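Local coordinates for Lmo0651 protein (Listeria monocytogenes serovar 1/2a, PDB 6EP3) that probably binds specific DNA sites as a GntR-family transcription factor, controls expression of the Listeria agr system and mediates virulence, at residues Q115-F120 with E177-K182; A132-I137 with Q159-S164; E108-R113 with Q185-L190. All coordinates share one frame; numbering follows the deposited sequence.

Contact 1 (Q115-F120 with E177-K182); sequences QEMERF and EWTNKK. With SO4 (sulfate ion), chain S.
M117 and N180 lie alongside each other, pointing opposite ways, where helix 107-123 runs beside helix 173-192. M117 CB lies 3.7 Å from N180 OD1. With chi1 at -77°, CG stands beside the backbone N and turns off toward helix 126-142, where it packs against the backbone of A132 and H133. SD continues along that helix and rests 3.7 Å from F136 CB. The chain then bends at chi3, 86°, and the methyl swings back to the partner helix: CE is 3.7 Å from N180 OD1 and 4.2 Å from T179 CG2. The thioether thus packs where helices 107-123, 126-142 and 173-192 of the FCD domain come together, in the all-helical C-terminal bundle of this GntR subfamily; the two short segments here run antiparallel at 163°, with axes 9.7 Å apart. The polar need of buried N180 OD1 is met by a hydrogen bond with Y129 OH of helix 126-142; M117 only packs against it. N180 ND2 lies over the next residue of the same turn, 3.7 Å from E118 CA, and the E118 stem passes it through CG. T179 OG1 is hydrogen-bonded to I175 O, and CG2 is the branch turned to M117. On the outer flank, R119 grips E116 side-on, with NE to OE1 at 2.7 Å and NH2 to OE2, both nearly straight. R119 NH1 also hydrogen-bonds a sulfate ion, probably from the crystallisation liquor.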
loop_
_atom_site.group_PDB
_atom_site.type_symbol
_atom_site.label_atom_id
_atom_site.label_comp_id
_atom_site.label_asym_id
_atom_site.label_seq_id
_atom_site.Cartn_x
_atom_site.Cartn_y
_atom_site.Cartn_z
ATOM N N GLN B 115 16.156 -7.806 19.979
ATOM C CA GLN B 115 17.391 -7.475 20.678
ATOM C C GLN B 115 18.023 -6.203 20.133
ATOM O O GLN B 115 18.662 -5.465 20.888
ATOM C CB GLN B 115 18.373 -8.641 20.597
ATOM C CG GLN B 115 17.973 -9.804 21.475
ATOM C CD GLN B 115 19.157 -10.614 21.953
ATOM O OE1 GLN B 115 19.144 -11.147 23.060
ATOM N NE2 GLN B 115 20.185 -10.722 21.116
ATOM N N GLU B 116 17.852 -5.923 18.839
ATOM C CA GLU B 116 18.327 -4.648 18.310
ATOM C C GLU B 116 17.533 -3.493 18.900
ATOM O O GLU B 116 18.090 -2.420 19.174
ATOM C CB GLU B 116 18.250 -4.639 16.783
ATOM C CG GLU B 116 19.416 -5.344 16.111
ATOM C CD GLU B 116 20.748 -4.670 16.385
ATOM O OE1 GLU B 116 21.322 -4.881 17.475
ATOM O OE2 GLU B 116 21.233 -3.938 15.500
ATOM N N MET B 117 16.228 -3.692 19.093
ATOM C CA MET B 117 15.446 -2.729 19.863
ATOM C C MET B 117 16.068 -2.496 21.236
ATOM O O MET B 117 16.283 -1.352 21.652
ATOM C CB MET B 117 14.011 -3.214 20.015
ATOM C CG MET B 117 13.157 -3.038 18.796
ATOM S SD MET B 117 11.751 -4.131 18.967
ATOM C CE MET B 117 10.698 -3.048 19.916
ATOM N N GLU B 118 16.333 -3.586 21.960
ATOM C CA GLU B 118 16.950 -3.470 23.281
ATOM C C GLU B 118 18.256 -2.684 23.218
ATOM O O GLU B 118 18.518 -1.817 24.060
ATOM C CB GLU B 118 17.201 -4.857 23.865
ATOM C CG GLU B 118 16.088 -5.379 24.754
ATOM C CD GLU B 118 16.344 -6.798 25.220
ATOM O OE1 GLU B 118 16.826 -7.613 24.407
ATOM O OE2 GLU B 118 16.076 -7.096 26.403
ATOM N N ARG B 119 19.093 -2.986 22.225
ATOM C CA ARG B 119 20.405 -2.359 22.122
ATOM C C ARG B 119 20.285 -0.863 21.878
ATOM O O ARG B 119 20.962 -0.058 22.527
ATOM C CB ARG B 119 21.209 -3.021 21.004
ATOM C CG ARG B 119 22.511 -2.306 20.690
ATOM C CD ARG B 119 23.428 -3.176 19.844
ATOM N NE ARG B 119 23.147 -3.081 18.415
ATOM C CZ ARG B 119 23.792 -2.267 17.588
ATOM N NH1 ARG B 119 24.752 -1.474 18.049
ATOM N NH2 ARG B 119 23.482 -2.247 16.299
ATOM N N PHE B 120 19.436 -0.471 20.928
ATOM C CA PHE B 120 19.311 0.949 20.623
ATOM C C PHE B 120 18.627 1.708 21.757
ATOM O O PHE B 120 18.941 2.880 21.994
ATOM C CB PHE B 120 18.583 1.125 19.294
ATOM C CG PHE B 120 19.438 0.796 18.102
ATOM C CD1 PHE B 120 20.709 1.339 17.980
ATOM C CD2 PHE B 120 18.995 -0.083 17.129
ATOM C CE1 PHE B 120 21.511 1.037 16.891
ATOM C CE2 PHE B 120 19.792 -0.393 16.037
ATOM C CZ PHE B 120 21.052 0.169 15.919
ATOM N N GLU B 177 11.151 0.790 27.307
ATOM C CA GLU B 177 11.360 -0.481 27.992
ATOM C C GLU B 177 10.087 -1.311 28.013
ATOM O O GLU B 177 10.140 -2.538 27.875
ATOM C CB GLU B 177 11.869 -0.238 29.410
ATOM C CG GLU B 177 13.306 0.246 29.456
ATOM C CD GLU B 177 13.776 0.550 30.859
ATOM O OE1 GLU B 177 12.948 0.495 31.794
ATOM O OE2 GLU B 177 14.977 0.838 31.026
ATOM N N TRP B 178 8.931 -0.661 28.159
ATOM C CA TRP B 178 7.673 -1.390 28.085
ATOM C C TRP B 178 7.475 -2.001 26.704
ATOM O O TRP B 178 7.052 -3.158 26.584
ATOM C CB TRP B 178 6.514 -0.461 28.442
ATOM C CG TRP B 178 5.196 -1.149 28.462
ATOM C CD1 TRP B 178 4.606 -1.763 29.527
ATOM C CD2 TRP B 178 4.289 -1.291 27.364
ATOM N NE1 TRP B 178 3.389 -2.284 29.159
ATOM C CE2 TRP B 178 3.170 -2.005 27.835
ATOM C CE3 TRP B 178 4.315 -0.882 26.027
ATOM C CZ2 TRP B 178 2.088 -2.321 27.017
ATOM C CZ3 TRP B 178 3.237 -1.195 25.215
ATOM C CH2 TRP B 178 2.143 -1.914 25.712
ATOM N N THR B 179 7.787 -1.244 25.648
ATOM C CA THR B 179 7.653 -1.773 24.294
ATOM C C THR B 179 8.620 -2.927 24.055
ATOM O O THR B 179 8.263 -3.921 23.411
ATOM C CB THR B 179 7.870 -0.656 23.272
ATOM O OG1 THR B 179 7.027 0.457 23.597
ATOM C CG2 THR B 179 7.550 -1.140 21.867
ATOM N N ASN B 180 9.843 -2.823 24.578
ATOM C CA ASN B 180 10.796 -3.922 24.449
ATOM C C ASN B 180 10.294 -5.169 25.175
ATOM O O ASN B 180 10.397 -6.289 24.655
ATOM C CB ASN B 180 12.163 -3.507 24.992
ATOM C CG ASN B 180 12.796 -2.381 24.194
ATOM O OD1 ASN B 180 12.312 -2.006 23.122
ATOM N ND2 ASN B 180 13.898 -1.844 24.711
ATOM N N LYS B 181 9.752 -4.991 26.384
ATOM C CA LYS B 181 9.205 -6.120 27.129
ATOM C C LYS B 181 8.041 -6.756 26.383
ATOM O O LYS B 181 7.919 -7.985 26.341
ATOM C CB LYS B 181 8.762 -5.669 28.522
ATOM C CG LYS B 181 7.913 -6.697 29.266
ATOM C CD LYS B 181 7.602 -6.254 30.690
ATOM C CE LYS B 181 6.588 -5.116 30.714
ATOM N NZ LYS B 181 6.384 -4.583 32.092
ATOM N N LYS B 182 7.178 -5.936 25.783
ATOM C CA LYS B 182 6.054 -6.473 25.024
ATOM C C LYS B 182 6.536 -7.246 23.804
ATOM O O LYS B 182 6.002 -8.314 23.484
ATOM C CB LYS B 182 5.119 -5.342 24.606
ATOM C CG LYS B 182 4.093 -4.968 25.660
ATOM C CD LYS B 182 3.037 -6.053 25.810
ATOM C CE LYS B 182 2.171 -5.825 27.037
ATOM N NZ LYS B 182 2.965 -5.929 28.295
HETATM S S SO4 S . 27.270 -0.945 14.878
HETATM O O1 SO4 S . 26.264 -0.692 13.849
HETATM O O2 SO4 S . 26.740 -0.554 16.181
HETATM O O3 SO4 S . 28.470 -0.165 14.589
HETATM O O4 SO4 S . 27.606 -2.367 14.889
#

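Contact 2 (A132-I137 with Q159-S164). With EDO (1,2-ethanediol), chain L.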
loop_
_atom_site.group_PDB
_atom_site.type_symbol
_atom_site.label_atom_id
_atom_site.label_comp_id
_atom_site.label_asym_id
_atom_site.label_seq_id
_atom_site.Cartn_x
_atom_site.Cartn_y
_atom_site.Cartn_z
ATOM N N ALA B 132 14.187 0.071 14.476
ATOM C CA ALA B 132 14.246 -1.312 14.940
ATOM C C ALA B 132 12.876 -1.814 15.382
ATOM O O ALA B 132 12.518 -2.971 15.133
ATOM C CB ALA B 132 15.264 -1.427 16.081
ATOM N N HIS B 133 12.104 -0.959 16.055
ATOM C CA HIS B 133 10.714 -1.271 16.370
ATOM C C HIS B 133 9.926 -1.567 15.098
ATOM O O HIS B 133 9.166 -2.548 15.029
ATOM C CB HIS B 133 10.119 -0.092 17.146
ATOM C CG HIS B 133 8.657 -0.212 17.435
ATOM N ND1 HIS B 133 8.100 -1.324 18.028
ATOM C CD2 HIS B 133 7.638 0.654 17.225
ATOM C CE1 HIS B 133 6.799 -1.139 18.166
ATOM N NE2 HIS B 133 6.493 0.052 17.684
ATOM N N HIS B 134 10.119 -0.738 14.067
ATOM C CA HIS B 134 9.442 -0.961 12.793
ATOM C C HIS B 134 9.878 -2.275 12.153
ATOM O O HIS B 134 9.056 -2.991 11.575
ATOM C CB HIS B 134 9.710 0.211 11.852
ATOM C CG HIS B 134 9.079 1.492 12.298
ATOM N ND1 HIS B 134 9.376 2.708 11.719
ATOM C CD2 HIS B 134 8.164 1.745 13.263
ATOM C CE1 HIS B 134 8.673 3.656 12.313
ATOM N NE2 HIS B 134 7.928 3.099 13.252
ATOM N N ARG B 135 11.167 -2.613 12.252
ATOM C CA ARG B 135 11.653 -3.856 11.652
ATOM C C ARG B 135 11.143 -5.084 12.402
ATOM O O ARG B 135 10.877 -6.120 11.786
ATOM C CB ARG B 135 13.181 -3.863 11.599
ATOM C CG ARG B 135 13.792 -2.762 10.738
ATOM C CD ARG B 135 14.606 -3.331 9.589
ATOM N NE ARG B 135 15.932 -3.768 10.014
ATOM C CZ ARG B 135 16.591 -4.788 9.470
ATOM N NH1 ARG B 135 16.047 -5.482 8.479
ATOM N NH2 ARG B 135 17.794 -5.118 9.919
ATOM N N PHE B 136 10.985 -4.983 13.721
ATOM C CA PHE B 136 10.331 -6.047 14.480
ATOM C C PHE B 136 8.893 -6.253 13.998
ATOM O O PHE B 136 8.443 -7.391 13.771
ATOM C CB PHE B 136 10.370 -5.707 15.972
ATOM C CG PHE B 136 9.674 -6.707 16.846
ATOM C CD1 PHE B 136 10.349 -7.821 17.317
ATOM C CD2 PHE B 136 8.347 -6.534 17.202
ATOM C CE1 PHE B 136 9.711 -8.745 18.123
ATOM C CE2 PHE B 136 7.699 -7.461 18.006
ATOM C CZ PHE B 136 8.382 -8.566 18.465
ATOM N N ILE B 137 8.154 -5.155 13.837
ATOM C CA ILE B 137 6.791 -5.268 13.316
ATOM C C ILE B 137 6.797 -5.865 11.909
ATOM O O ILE B 137 5.949 -6.701 11.564
ATOM C CB ILE B 137 6.091 -3.899 13.358
ATOM C CG1 ILE B 137 5.898 -3.456 14.812
ATOM C CG2 ILE B 137 4.760 -3.955 12.627
ATOM C CD1 ILE B 137 5.357 -2.046 14.961
ATOM N N GLN B 159 6.163 7.031 5.884
ATOM C CA GLN B 159 5.313 8.198 6.081
ATOM C C GLN B 159 5.275 8.612 7.548
ATOM O O GLN B 159 5.338 9.804 7.866
ATOM C CB GLN B 159 3.904 7.912 5.555
ATOM C CG GLN B 159 3.820 7.821 4.033
ATOM C CD GLN B 159 2.862 8.835 3.434
ATOM O OE1 GLN B 159 2.525 9.836 4.065
ATOM N NE2 GLN B 159 2.417 8.578 2.207
ATOM N N MET B 160 5.202 7.643 8.461
ATOM C CA MET B 160 5.195 7.979 9.882
ATOM C C MET B 160 6.498 8.654 10.293
ATOM O O MET B 160 6.486 9.744 10.882
ATOM C CB MET B 160 4.937 6.732 10.727
ATOM C CG MET B 160 3.466 6.462 10.938
ATOM S SD MET B 160 3.160 5.129 12.099
ATOM C CE MET B 160 4.107 3.847 11.326
ATOM N N VAL B 161 7.631 8.044 9.935
ATOM C CA VAL B 161 8.939 8.580 10.295
ATOM C C VAL B 161 9.093 10.007 9.786
ATOM O O VAL B 161 9.652 10.871 10.476
ATOM C CB VAL B 161 10.050 7.662 9.749
ATOM C CG1 VAL B 161 11.368 8.413 9.622
ATOM C CG2 VAL B 161 10.216 6.436 10.635
ATOM N N HIS B 162 8.613 10.282 8.573
ATOM C CA HIS B 162 8.901 11.583 7.986
ATOM C C HIS B 162 7.830 12.636 8.237
ATOM O O HIS B 162 8.126 13.827 8.091
ATOM C CB HIS B 162 9.138 11.434 6.483
ATOM C CG HIS B 162 10.468 10.835 6.152
ATOM N ND1 HIS B 162 11.644 11.549 6.225
ATOM C CD2 HIS B 162 10.812 9.581 5.775
ATOM C CE1 HIS B 162 12.653 10.765 5.889
ATOM N NE2 HIS B 162 12.174 9.566 5.611
ATOM N N PHE B 163 6.614 12.256 8.641
ATOM C CA PHE B 163 5.550 13.243 8.762
ATOM C C PHE B 163 4.772 13.170 10.073
ATOM O O PHE B 163 3.723 13.816 10.180
ATOM C CB PHE B 163 4.563 13.117 7.594
ATOM C CG PHE B 163 5.198 13.273 6.241
ATOM C CD1 PHE B 163 5.411 12.172 5.430
ATOM C CD2 PHE B 163 5.564 14.523 5.773
ATOM C CE1 PHE B 163 5.989 12.313 4.180
ATOM C CE2 PHE B 163 6.146 14.669 4.526
ATOM C CZ PHE B 163 6.358 13.563 3.729
ATOM N N SER B 164 5.245 12.426 11.072
ATOM C CA SER B 164 4.592 12.405 12.370
ATOM C C SER B 164 5.627 12.681 13.449
ATOM O O SER B 164 6.835 12.578 13.223
ATOM C CB SER B 164 3.901 11.065 12.651
ATOM O OG SER B 164 4.841 10.102 13.093
HETATM C C1 EDO L . 4.227 1.507 15.728
HETATM O O1 EDO L . 4.407 1.937 17.081
HETATM C C2 EDO L . 4.138 2.735 14.831
HETATM O O2 EDO L . 5.334 3.510 14.980
#
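H134 touches V161 and M160 with a ring that also shares a small diol with its neighbour H133, so two consecutive histidines converge on one 1,2-ethanediol molecule. H133 NE2 is hydrogen-bonded to O1 of the diol at 2.9 Å, and H134 NE2 to its O2 at 3.1 Å; in each case either partner could be the donor. Differing first torsions, chi1 175° for H133 and -67° for H134, bring both NE2 atoms round to one molecule. I137 CD1 lies over one face of the H133 ring, toward its rim, 3.5 Å above the plane, and also packs against C1 of the diol. Across the contact, V161 CG2 comes in at the edge of the H134 ring, 3.6 Å from H134 CE1. The M160 methyl approaches obliquely, with CE 4.3 Å from H134 NE2, and it also packs against C2 of the diol. F157 stacks on H134, and Y80 OH is also hydrogen-bonded to the diol. At the end of the partner segment, M160 O accepts from S164 N and S164 OG, which reach it from opposite faces of the carbonyl plane. Two histidines and Y80 thus bind a small polar molecule, here a diol probably from the crystallisation liquor, inside the FCD bundle, a site consistent with the effector pocket of FCD relatives, some of which hold a metal on histidines.

Contact 3 (E108-R113 with Q185-L190); sequences EKLYAR and QIYELL. With SO4 (sulfate ion), chain O.
Y111 and Y187 make the closest approach of this contact, on its partly exposed flank. Y111 lays CB and CD1 over one face of the Y187 ring. Y111 CB is 4.1 Å from the Y187 ring centroid, a CH-pi contact, and Y111 CD1 lies 3.5 Å from Y187 CE2. The two planes are 48° apart, an oblique pairing. Both tyrosines have CG opposite the backbone N (chi1 -173° for Y111, 161° for Y187), which lays the Y187 ring with one face against Y111. The segments belong to helix 107-123 and helix 173-192, an antiparallel pair of the FCD bundle, with axes 10.2 Å apart. The leucines form the buried, well-packed side: L110 CD2 sits 4.0 Å from L190 CD1 and 4.2 Å from Y187 CD1, coming to the edge of that ring, while F143 touches both leucines. Away from helix 173-192, R113 uses NE and NH2 side-on for one sulfate oxygen, O4; both bonds are long, 3.2 Å, and bent. The same sulfate, probably taken up from the crystallisation liquor, touches the aliphatic stem of K109, its O1 3.3 Å from K109 CD.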
loop_
_atom_site.group_PDB
_atom_site.type_symbol
_atom_site.label_atom_id
_atom_site.label_comp_id
_atom_site.label_asym_id
_atom_site.label_seq_id
_atom_site.Cartn_x
_atom_site.Cartn_y
_atom_site.Cartn_z
ATOM N N GLU B 108 14.106 -16.697 14.960
ATOM C CA GLU B 108 15.458 -16.253 15.287
ATOM C C GLU B 108 15.710 -14.848 14.762
ATOM O O GLU B 108 16.315 -14.014 15.450
ATOM C CB GLU B 108 16.481 -17.226 14.711
ATOM C CG GLU B 108 16.397 -18.616 15.299
ATOM C CD GLU B 108 17.049 -19.647 14.412
ATOM O OE1 GLU B 108 17.337 -19.319 13.240
ATOM O OE2 GLU B 108 17.271 -20.784 14.881
ATOM N N LYS B 109 15.227 -14.561 13.553
ATOM C CA LYS B 109 15.283 -13.198 13.044
ATOM C C LYS B 109 14.477 -12.257 13.926
ATOM O O LYS B 109 14.904 -11.131 14.200
ATOM C CB LYS B 109 14.780 -13.158 11.601
ATOM C CG LYS B 109 15.162 -11.896 10.848
ATOM C CD LYS B 109 14.738 -11.967 9.389
ATOM C CE LYS B 109 13.223 -12.016 9.254
ATOM N NZ LYS B 109 12.759 -11.844 7.847
ATOM N N LEU B 110 13.311 -12.706 14.391
ATOM C CA LEU B 110 12.494 -11.872 15.263
ATOM C C LEU B 110 13.213 -11.589 16.575
ATOM O O LEU B 110 13.180 -10.462 17.084
ATOM C CB LEU B 110 11.150 -12.553 15.522
ATOM C CG LEU B 110 10.054 -11.741 16.209
ATOM C CD1 LEU B 110 9.472 -10.714 15.250
ATOM C CD2 LEU B 110 8.973 -12.671 16.718
ATOM N N TYR B 111 13.860 -12.608 17.142
ATOM C CA TYR B 111 14.639 -12.405 18.357
ATOM C C TYR B 111 15.756 -11.399 18.123
ATOM O O TYR B 111 15.995 -10.518 18.958
ATOM C CB TYR B 111 15.196 -13.744 18.839
ATOM C CG TYR B 111 15.877 -13.694 20.183
ATOM C CD1 TYR B 111 15.136 -13.659 21.355
ATOM C CD2 TYR B 111 17.261 -13.711 20.281
ATOM C CE1 TYR B 111 15.753 -13.625 22.589
ATOM C CE2 TYR B 111 17.891 -13.681 21.513
ATOM C CZ TYR B 111 17.131 -13.636 22.662
ATOM O OH TYR B 111 17.747 -13.600 23.890
ATOM N N ALA B 112 16.434 -11.497 16.977
ATOM C CA ALA B 112 17.486 -10.533 16.664
ATOM C C ALA B 112 16.930 -9.117 16.562
ATOM O O ALA B 112 17.561 -8.162 17.029
ATOM C CB ALA B 112 18.195 -10.928 15.370
ATOM N N ARG B 113 15.744 -8.961 15.961
ATOM C CA ARG B 113 15.147 -7.629 15.829
ATOM C C ARG B 113 14.744 -7.060 17.187
ATOM O O ARG B 113 14.973 -5.873 17.468
ATOM C CB ARG B 113 13.930 -7.679 14.903
ATOM C CG ARG B 113 14.170 -8.281 13.522
ATOM C CD ARG B 113 14.440 -7.209 12.479
ATOM N NE ARG B 113 14.911 -7.766 11.214
ATOM C CZ ARG B 113 14.182 -7.824 10.101
ATOM N NH1 ARG B 113 12.936 -7.353 10.085
ATOM N NH2 ARG B 113 14.699 -8.347 8.998
ATOM N N GLN B 185 7.787 -10.527 24.996
ATOM C CA GLN B 185 6.658 -11.378 25.355
ATOM C C GLN B 185 6.012 -11.978 24.114
ATOM O O GLN B 185 5.637 -13.156 24.101
ATOM C CB GLN B 185 5.628 -10.561 26.137
ATOM C CG GLN B 185 5.766 -10.618 27.643
ATOM C CD GLN B 185 4.832 -9.649 28.344
ATOM O OE1 GLN B 185 3.767 -9.309 27.826
ATOM N NE2 GLN B 185 5.232 -9.191 29.523
ATOM N N ILE B 186 5.869 -11.173 23.062
ATOM C CA ILE B 186 5.304 -11.667 21.809
ATOM C C ILE B 186 6.192 -12.761 21.227
ATOM O O ILE B 186 5.710 -13.825 20.815
ATOM C CB ILE B 186 5.104 -10.504 20.820
ATOM C CG1 ILE B 186 3.933 -9.627 21.271
ATOM C CG2 ILE B 186 4.856 -11.026 19.414
ATOM C CD1 ILE B 186 4.012 -8.198 20.770
ATOM N N TYR B 187 7.504 -12.513 21.192
ATOM C CA TYR B 187 8.437 -13.526 20.705
ATOM C C TYR B 187 8.304 -14.820 21.501
ATOM O O TYR B 187 8.278 -15.917 20.931
ATOM C CB TYR B 187 9.876 -13.014 20.774
ATOM C CG TYR B 187 10.888 -14.141 20.737
ATOM C CD1 TYR B 187 11.236 -14.741 19.534
ATOM C CD2 TYR B 187 11.467 -14.628 21.905
ATOM C CE1 TYR B 187 12.143 -15.779 19.488
ATOM C CE2 TYR B 187 12.372 -15.675 21.870
ATOM C CZ TYR B 187 12.708 -16.243 20.658
ATOM O OH TYR B 187 13.612 -17.279 20.611
ATOM N N GLU B 188 8.248 -14.709 22.831
ATOM C CA GLU B 188 8.213 -15.897 23.674
ATOM C C GLU B 188 6.914 -16.668 23.498
ATOM O O GLU B 188 6.925 -17.903 23.419
ATOM C CB GLU B 188 8.410 -15.508 25.139
ATOM C CG GLU B 188 9.858 -15.270 25.524
ATOM C CD GLU B 188 10.027 -14.901 26.984
ATOM O OE1 GLU B 188 9.096 -15.149 27.780
ATOM O OE2 GLU B 188 11.095 -14.358 27.334
ATOM N N LEU B 189 5.783 -15.965 23.431
ATOM C CA LEU B 189 4.517 -16.654 23.220
ATOM C C LEU B 189 4.496 -17.345 21.866
ATOM O O LEU B 189 4.054 -18.495 21.759
ATOM C CB LEU B 189 3.353 -15.676 23.353
ATOM C CG LEU B 189 3.159 -15.109 24.759
ATOM C CD1 LEU B 189 2.176 -13.956 24.732
ATOM C CD2 LEU B 189 2.694 -16.191 25.720
ATOM N N LEU B 190 5.030 -16.688 20.830
ATOM C CA LEU B 190 5.098 -17.332 19.525
ATOM C C LEU B 190 5.976 -18.573 19.574
ATOM O O LEU B 190 5.611 -19.624 19.034
ATOM C CB LEU B 190 5.622 -16.346 18.481
ATOM C CG LEU B 190 4.659 -15.241 18.045
ATOM C CD1 LEU B 190 5.309 -14.350 17.002
ATOM C CD2 LEU B 190 3.361 -15.836 17.518
HETATM S S SO4 O . 18.342 -9.984 9.181
HETATM O O1 SO4 O . 17.844 -11.216 8.578
HETATM O O2 SO4 O . 18.461 -8.954 8.152
HETATM O O3 SO4 O . 19.648 -10.240 9.782
HETATM O O4 SO4 O . 17.412 -9.529 10.212
#

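Contacts 1 and 3 are successive stretches of a single interface, helix 107-123 against helix 173-192, with centres about 11 Å apart. Contact 2 is nested, along the chain, inside the loop that each of them closes. Helix 126-142 connects all three: T179 CG2 of contact 1 reaches to 3.8 Å from H133 CE1, touching a ring that holds the ethanediol, and F136 CE1 comes within 3.5 Å of L110 CD1 in contact 3. R113 NH1, the nitrogen not used on sulfate, probably hydrogen-bonds to R135 O at 2.9 Å. From the diol-bearing contact 2, the centre of contact 1 is about 15 Å away and that of contact 3 about 19 Å.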